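Local coordinates for AB hydrolase-1 domain-containing protein (Parabacteroides distasonis, PDB 4Q34) that probably hydrolyses carboxylic esters, as a putative esterase of the alpha/beta hydrolase family, at residues 116-130 against 294-306. Numbering follows the deposited sequence.
Sequences FRVGIWPDYFEGVQF and HGNTHFPMSDLNN
Two loop segments of one chain are joined near both ends by backbone hydrogen bonds: His298 N to Phe116 O (2.9 Å) at one, Gln129 N to Gly295 O (2.8 Å) and Leu304 N to Gln129 O at the other. In this alpha/beta hydrolase, 294-306 is the loop between strand 283-287 and helix 306-319, which in this fold usually brings the catalytic histidine. His298 fits that role: its ND1 is hydrogen-bonded to Glu199 and its side chain touches Ser176, consistent with a Ser-His-Glu triad. Arg117 reaches the same Glu199 through a salt bridge from NH1, while its guanidinium lays one face over His298 N.

Beside the histidine, Phe299 drives its ring edge into the face of Phe116, planes at 80°, with CE1 3.5 Å above the ring centre. The His298 ring runs nearly parallel to Phe116 but is slid aside, meeting it through CD2. Between the two ends, the methyls Val128 CG2 and Thr297 CG2 sit a tight 3.4 Å apart.

Asp303 holds the loop in shape. OD2 accepts from both Thr297 N and Asn296 ND2, and OD1 takes the Thr297 hydroxyl on its syn lone pair, OG1 lying 2.6 Å away. That same OG1 accepts from Phe299 N, an ST turn. With an alanine in place of Asp303, Thr297 N and OG1 would probably lose their acceptor and Asn296 ND2 one of two, letting the turn carrying His298 shift.

At the other end Gln129 lies across Asn305. Its chain bends at chi2 (-77°), laying the amide flat against that of Asn305, planes 4° apart. The Asn305 amide is itself held by paired bonds with Asn296. So placed, Gln129 NE2 lies nearly on the extended C=O line of His294 and donates a hydrogen bond to His294 O, 2.9 Å away.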
loop_
_atom_site.group_PDB
_atom_site.type_symbol
_atom_site.label_atom_id
_atom_site.label_comp_id
_atom_site.label_asym_id
_atom_site.label_seq_id
_atom_site.Cartn_x
_atom_site.Cartn_y
_atom_site.Cartn_z
ATOM N N PHE A 116 22.811 2.277 -2.017
ATOM C CA PHE A 116 22.285 2.343 -0.645
ATOM C C PHE A 116 23.344 2.124 0.435
ATOM O O PHE A 116 23.049 2.192 1.631
ATOM C CB PHE A 116 21.128 1.352 -0.477
ATOM C CG PHE A 116 19.888 1.707 -1.284
ATOM C CD1 PHE A 116 19.672 3.017 -1.741
ATOM C CD2 PHE A 116 18.944 0.737 -1.583
ATOM C CE1 PHE A 116 18.524 3.353 -2.434
ATOM C CE2 PHE A 116 17.797 1.072 -2.282
ATOM C CZ PHE A 116 17.579 2.378 -2.690
ATOM N N ARG A 117 24.568 1.843 -0.023
ATOM C CA ARG A 117 25.733 1.692 0.813
ATOM C C ARG A 117 25.568 0.532 1.795
ATOM O O ARG A 117 26.001 0.588 2.942
ATOM C CB ARG A 117 26.076 3.006 1.489
ATOM C CG ARG A 117 26.281 4.171 0.520
ATOM C CD ARG A 117 27.106 5.348 1.084
ATOM N NE ARG A 117 26.724 5.619 2.471
ATOM C CZ ARG A 117 25.623 6.248 2.844
ATOM N NH1 ARG A 117 24.784 6.729 1.939
ATOM N NH2 ARG A 117 25.320 6.332 4.126
ATOM N N VAL A 118 25.006 -0.561 1.314
ATOM C CA VAL A 118 25.029 -1.816 2.079
ATOM C C VAL A 118 26.425 -2.422 1.927
ATOM O O VAL A 118 26.927 -3.061 2.828
ATOM C CB VAL A 118 23.965 -2.811 1.584
ATOM C CG1 VAL A 118 23.974 -4.096 2.396
ATOM C CG2 VAL A 118 22.582 -2.176 1.665
ATOM N N GLY A 119 27.051 -2.149 0.793
ATOM C CA GLY A 119 28.372 -2.717 0.495
ATOM C C GLY A 119 28.731 -2.466 -0.952
ATOM O O GLY A 119 28.059 -1.739 -1.657
ATOM N N ILE A 120 29.817 -3.069 -1.397
ATOM C CA ILE A 120 30.130 -3.093 -2.820
ATOM C C ILE A 120 29.837 -4.518 -3.261
ATOM O O ILE A 120 30.596 -5.464 -2.955
ATOM C CB ILE A 120 31.600 -2.744 -3.123
ATOM C CG1 ILE A 120 31.977 -1.389 -2.500
ATOM C CG2 ILE A 120 31.837 -2.740 -4.630
ATOM C CD1 ILE A 120 31.104 -0.242 -2.948
ATOM N N TRP A 121 28.744 -4.656 -3.989
ATOM C CA TRP A 121 28.223 -5.949 -4.365
ATOM C C TRP A 121 29.358 -6.772 -4.985
ATOM O O TRP A 121 30.103 -6.258 -5.819
ATOM C CB TRP A 121 27.055 -5.790 -5.344
ATOM C CG TRP A 121 26.570 -7.116 -5.807
ATOM C CD1 TRP A 121 27.018 -7.841 -6.869
ATOM C CD2 TRP A 121 25.582 -7.893 -5.178
ATOM N NE1 TRP A 121 26.341 -9.030 -6.943
ATOM C CE2 TRP A 121 25.466 -9.093 -5.901
ATOM C CE3 TRP A 121 24.777 -7.693 -4.057
ATOM C CZ2 TRP A 121 24.561 -10.081 -5.555
ATOM C CZ3 TRP A 121 23.889 -8.674 -3.708
ATOM C CH2 TRP A 121 23.786 -9.858 -4.451
ATOM N N PRO A 122 29.499 -8.048 -4.579
ATOM C CA PRO A 122 28.658 -8.855 -3.705
ATOM C C PRO A 122 28.927 -8.769 -2.200
ATOM O O PRO A 122 28.235 -9.432 -1.422
ATOM C CB PRO A 122 28.929 -10.281 -4.209
ATOM C CG PRO A 122 30.360 -10.238 -4.653
ATOM C CD PRO A 122 30.672 -8.813 -5.055
ATOM N N ASP A 123 29.854 -7.927 -1.774
ATOM C CA ASP A 123 30.268 -7.916 -0.374
ATOM C C ASP A 123 29.537 -6.853 0.430
ATOM O O ASP A 123 29.211 -5.801 -0.078
ATOM C CB ASP A 123 31.754 -7.679 -0.291
ATOM C CG ASP A 123 32.537 -8.714 -1.058
ATOM O OD1 ASP A 123 32.396 -9.908 -0.723
ATOM O OD2 ASP A 123 33.240 -8.338 -2.019
ATOM N N TYR A 124 29.274 -7.155 1.682
ATOM C CA TYR A 124 28.703 -6.214 2.631
ATOM C C TYR A 124 29.862 -5.385 3.195
ATOM O O TYR A 124 30.967 -5.918 3.334
ATOM C CB TYR A 124 27.935 -6.988 3.731
ATOM C CG TYR A 124 26.671 -7.668 3.218
ATOM C CD1 TYR A 124 26.739 -8.861 2.474
ATOM C CD2 TYR A 124 25.431 -7.157 3.490
ATOM C CE1 TYR A 124 25.599 -9.485 2.008
ATOM C CE2 TYR A 124 24.277 -7.771 3.024
ATOM C CZ TYR A 124 24.356 -8.938 2.282
ATOM O OH TYR A 124 23.205 -9.577 1.793
ATOM N N PHE A 125 29.645 -4.112 3.542
ATOM C CA PHE A 125 30.677 -3.338 4.253
ATOM C C PHE A 125 30.930 -3.940 5.637
ATOM O O PHE A 125 30.010 -4.342 6.351
ATOM C CB PHE A 125 30.285 -1.847 4.442
ATOM C CG PHE A 125 30.392 -1.019 3.207
ATOM C CD1 PHE A 125 31.593 -0.894 2.529
ATOM C CD2 PHE A 125 29.288 -0.327 2.725
ATOM C CE1 PHE A 125 31.681 -0.115 1.380
ATOM C CE2 PHE A 125 29.366 0.444 1.578
ATOM C CZ PHE A 125 30.577 0.543 0.899
ATOM N N GLU A 126 32.200 -4.034 6.018
ATOM C CA GLU A 126 32.509 -4.401 7.377
ATOM C C GLU A 126 31.797 -3.485 8.369
ATOM O O GLU A 126 31.836 -2.255 8.239
ATOM C CB GLU A 126 34.024 -4.354 7.620
ATOM C CG GLU A 126 34.365 -4.698 9.058
ATOM C CD GLU A 126 35.789 -5.135 9.216
ATOM O OE1 GLU A 126 36.676 -4.320 8.876
ATOM O OE2 GLU A 126 36.005 -6.278 9.679
ATOM N N GLY A 127 31.167 -4.100 9.371
ATOM C CA GLY A 127 30.431 -3.395 10.419
ATOM C C GLY A 127 29.101 -2.798 10.009
ATOM O O GLY A 127 28.503 -2.056 10.785
ATOM N N VAL A 128 28.648 -3.073 8.793
ATOM C CA VAL A 128 27.392 -2.470 8.318
ATOM C C VAL A 128 26.237 -2.924 9.201
ATOM O O VAL A 128 26.170 -4.073 9.612
ATOM C CB VAL A 128 27.129 -2.743 6.801
ATOM C CG1 VAL A 128 26.750 -4.202 6.535
ATOM C CG2 VAL A 128 26.086 -1.789 6.236
ATOM N N GLN A 129 25.290 -2.011 9.437
ATOM C CA GLN A 129 24.147 -2.236 10.326
ATOM C C GLN A 129 22.975 -2.837 9.520
ATOM O O GLN A 129 21.872 -2.291 9.456
ATOM C CB GLN A 129 23.719 -0.892 10.952
ATOM C CG GLN A 129 24.711 -0.311 11.945
ATOM C CD GLN A 129 24.694 -0.981 13.303
ATOM O OE1 GLN A 129 23.891 -1.855 13.574
ATOM N NE2 GLN A 129 25.606 -0.556 14.179
ATOM N N PHE A 130 23.251 -3.969 8.900
ATOM C CA PHE A 130 22.334 -4.604 7.977
ATOM C C PHE A 130 22.569 -6.110 8.101
ATOM O O PHE A 130 23.739 -6.610 8.129
ATOM C CB PHE A 130 22.585 -4.055 6.563
ATOM C CG PHE A 130 21.522 -4.367 5.548
ATOM C CD1 PHE A 130 21.528 -5.581 4.829
ATOM C CD2 PHE A 130 20.543 -3.435 5.276
ATOM C CE1 PHE A 130 20.599 -5.850 3.859
ATOM C CE2 PHE A 130 19.584 -3.694 4.303
ATOM C CZ PHE A 130 19.603 -4.903 3.610
ATOM N N HIS A 294 27.677 3.816 14.268
ATOM C CA HIS A 294 28.567 3.410 13.182
ATOM C C HIS A 294 27.885 2.365 12.318
ATOM O O HIS A 294 27.114 1.552 12.836
ATOM C CB HIS A 294 29.877 2.880 13.762
ATOM C CG HIS A 294 30.564 3.885 14.644
ATOM N ND1 HIS A 294 31.424 4.845 14.150
ATOM C CD2 HIS A 294 30.450 4.131 15.973
ATOM C CE1 HIS A 294 31.854 5.602 15.147
ATOM N NE2 HIS A 294 31.269 5.196 16.261
ATOM N N GLY A 295 28.152 2.398 11.007
ATOM C CA GLY A 295 27.701 1.344 10.116
ATOM C C GLY A 295 26.355 1.574 9.429
ATOM O O GLY A 295 25.835 0.666 8.786
ATOM N N ASN A 296 25.783 2.736 9.602
ATOM C CA ASN A 296 24.526 2.994 8.931
ATOM C C ASN A 296 24.651 3.103 7.426
ATOM O O ASN A 296 25.648 3.588 6.893
ATOM C CB ASN A 296 23.810 4.234 9.523
ATOM C CG ASN A 296 23.249 3.962 10.887
ATOM O OD1 ASN A 296 23.832 4.334 11.932
ATOM N ND2 ASN A 296 22.133 3.236 10.906
ATOM N N THR A 297 23.590 2.615 6.779
ATOM C CA THR A 297 23.383 2.626 5.356
ATOM C C THR A 297 22.561 3.887 5.010
ATOM O O THR A 297 22.350 4.767 5.816
ATOM C CB THR A 297 22.628 1.336 4.910
ATOM O OG1 THR A 297 21.240 1.428 5.340
ATOM C CG2 THR A 297 23.291 0.089 5.491
ATOM N N HIS A 298 22.160 3.973 3.762
ATOM C CA HIS A 298 21.262 5.019 3.289
ATOM C C HIS A 298 19.900 4.934 3.929
ATOM O O HIS A 298 19.215 5.899 3.849
ATOM C CB HIS A 298 21.150 4.897 1.783
ATOM C CG HIS A 298 20.179 5.835 1.147
ATOM N ND1 HIS A 298 20.328 7.202 1.202
ATOM C CD2 HIS A 298 19.122 5.600 0.344
ATOM C CE1 HIS A 298 19.344 7.772 0.523
ATOM N NE2 HIS A 298 18.594 6.815 0.003
ATOM N N PHE A 299 19.546 3.802 4.560
ATOM C CA PHE A 299 18.257 3.672 5.295
ATOM C C PHE A 299 18.449 3.520 6.818
ATOM O O PHE A 299 18.191 2.443 7.365
ATOM C CB PHE A 299 17.461 2.461 4.849
ATOM C CG PHE A 299 16.917 2.526 3.472
ATOM C CD1 PHE A 299 17.737 2.421 2.381
ATOM C CD2 PHE A 299 15.564 2.585 3.243
ATOM C CE1 PHE A 299 17.241 2.473 1.105
ATOM C CE2 PHE A 299 15.051 2.605 1.962
ATOM C CZ PHE A 299 15.907 2.561 0.879
ATOM N N PRO A 300 18.886 4.581 7.489
ATOM C CA PRO A 300 19.145 4.419 8.930
ATOM C C PRO A 300 17.925 4.056 9.746
ATOM O O PRO A 300 18.050 3.390 10.786
ATOM C CB PRO A 300 19.655 5.810 9.349
ATOM C CG PRO A 300 20.200 6.405 8.101
ATOM C CD PRO A 300 19.319 5.901 7.014
HETATM N N MSE A 301 16.754 4.438 9.263
HETATM C CA MSE A 301 15.492 4.109 9.943
HETATM C C MSE A 301 15.176 2.659 9.962
HETATM O O MSE A 301 14.347 2.254 10.771
HETATM C CB MSE A 301 14.285 4.931 9.343
HETATM C CG MSE A 301 13.797 4.462 7.957
HETATM SE SE MSE A 301 14.989 4.697 6.448
HETATM C CE MSE A 301 15.091 6.597 6.499
ATOM N N SER A 302 15.784 1.829 9.093
ATOM C CA SER A 302 15.501 0.362 9.085
ATOM C C SER A 302 16.741 -0.492 9.372
ATOM O O SER A 302 16.676 -1.717 9.363
ATOM C CB SER A 302 14.815 -0.081 7.771
ATOM O OG SER A 302 15.576 0.258 6.607
ATOM N N ASP A 303 17.860 0.177 9.603
ATOM C CA ASP A 303 19.116 -0.512 9.930
ATOM C C ASP A 303 19.010 -1.253 11.284
ATOM O O ASP A 303 18.085 -1.018 12.059
ATOM C CB ASP A 303 20.258 0.499 9.989
ATOM C CG ASP A 303 20.754 0.939 8.619
ATOM O OD1 ASP A 303 20.469 0.297 7.571
ATOM O OD2 ASP A 303 21.453 1.972 8.597
ATOM N N LEU A 304 20.004 -2.090 11.587
ATOM C CA LEU A 304 20.003 -2.889 12.827
ATOM C C LEU A 304 19.959 -2.055 14.073
ATOM O O LEU A 304 19.417 -2.530 15.074
ATOM C CB LEU A 304 21.214 -3.822 12.888
ATOM C CG LEU A 304 21.214 -4.917 11.807
ATOM C CD1 LEU A 304 22.566 -5.645 11.852
ATOM C CD2 LEU A 304 20.078 -5.911 12.007
ATOM N N ASN A 305 20.503 -0.837 14.030
ATOM C CA ASN A 305 20.522 0.062 15.200
ATOM C C ASN A 305 19.434 1.130 15.100
ATOM O O ASN A 305 19.601 2.244 15.612
ATOM C CB ASN A 305 21.903 0.743 15.327
ATOM C CG ASN A 305 22.256 1.601 14.125
ATOM O OD1 ASN A 305 21.572 1.586 13.097
ATOM N ND2 ASN A 305 23.298 2.399 14.263
ATOM N N ASN A 306 18.344 0.808 14.425
ATOM C CA ASN A 306 17.327 1.823 14.160
ATOM C C ASN A 306 16.649 2.377 15.417
ATOM O O ASN A 306 16.144 3.501 15.410
ATOM C CB ASN A 306 16.298 1.391 13.119
ATOM C CG ASN A 306 15.360 0.293 13.594
ATOM O OD1 ASN A 306 15.639 -0.465 14.498
ATOM N ND2 ASN A 306 14.188 0.223 12.942
#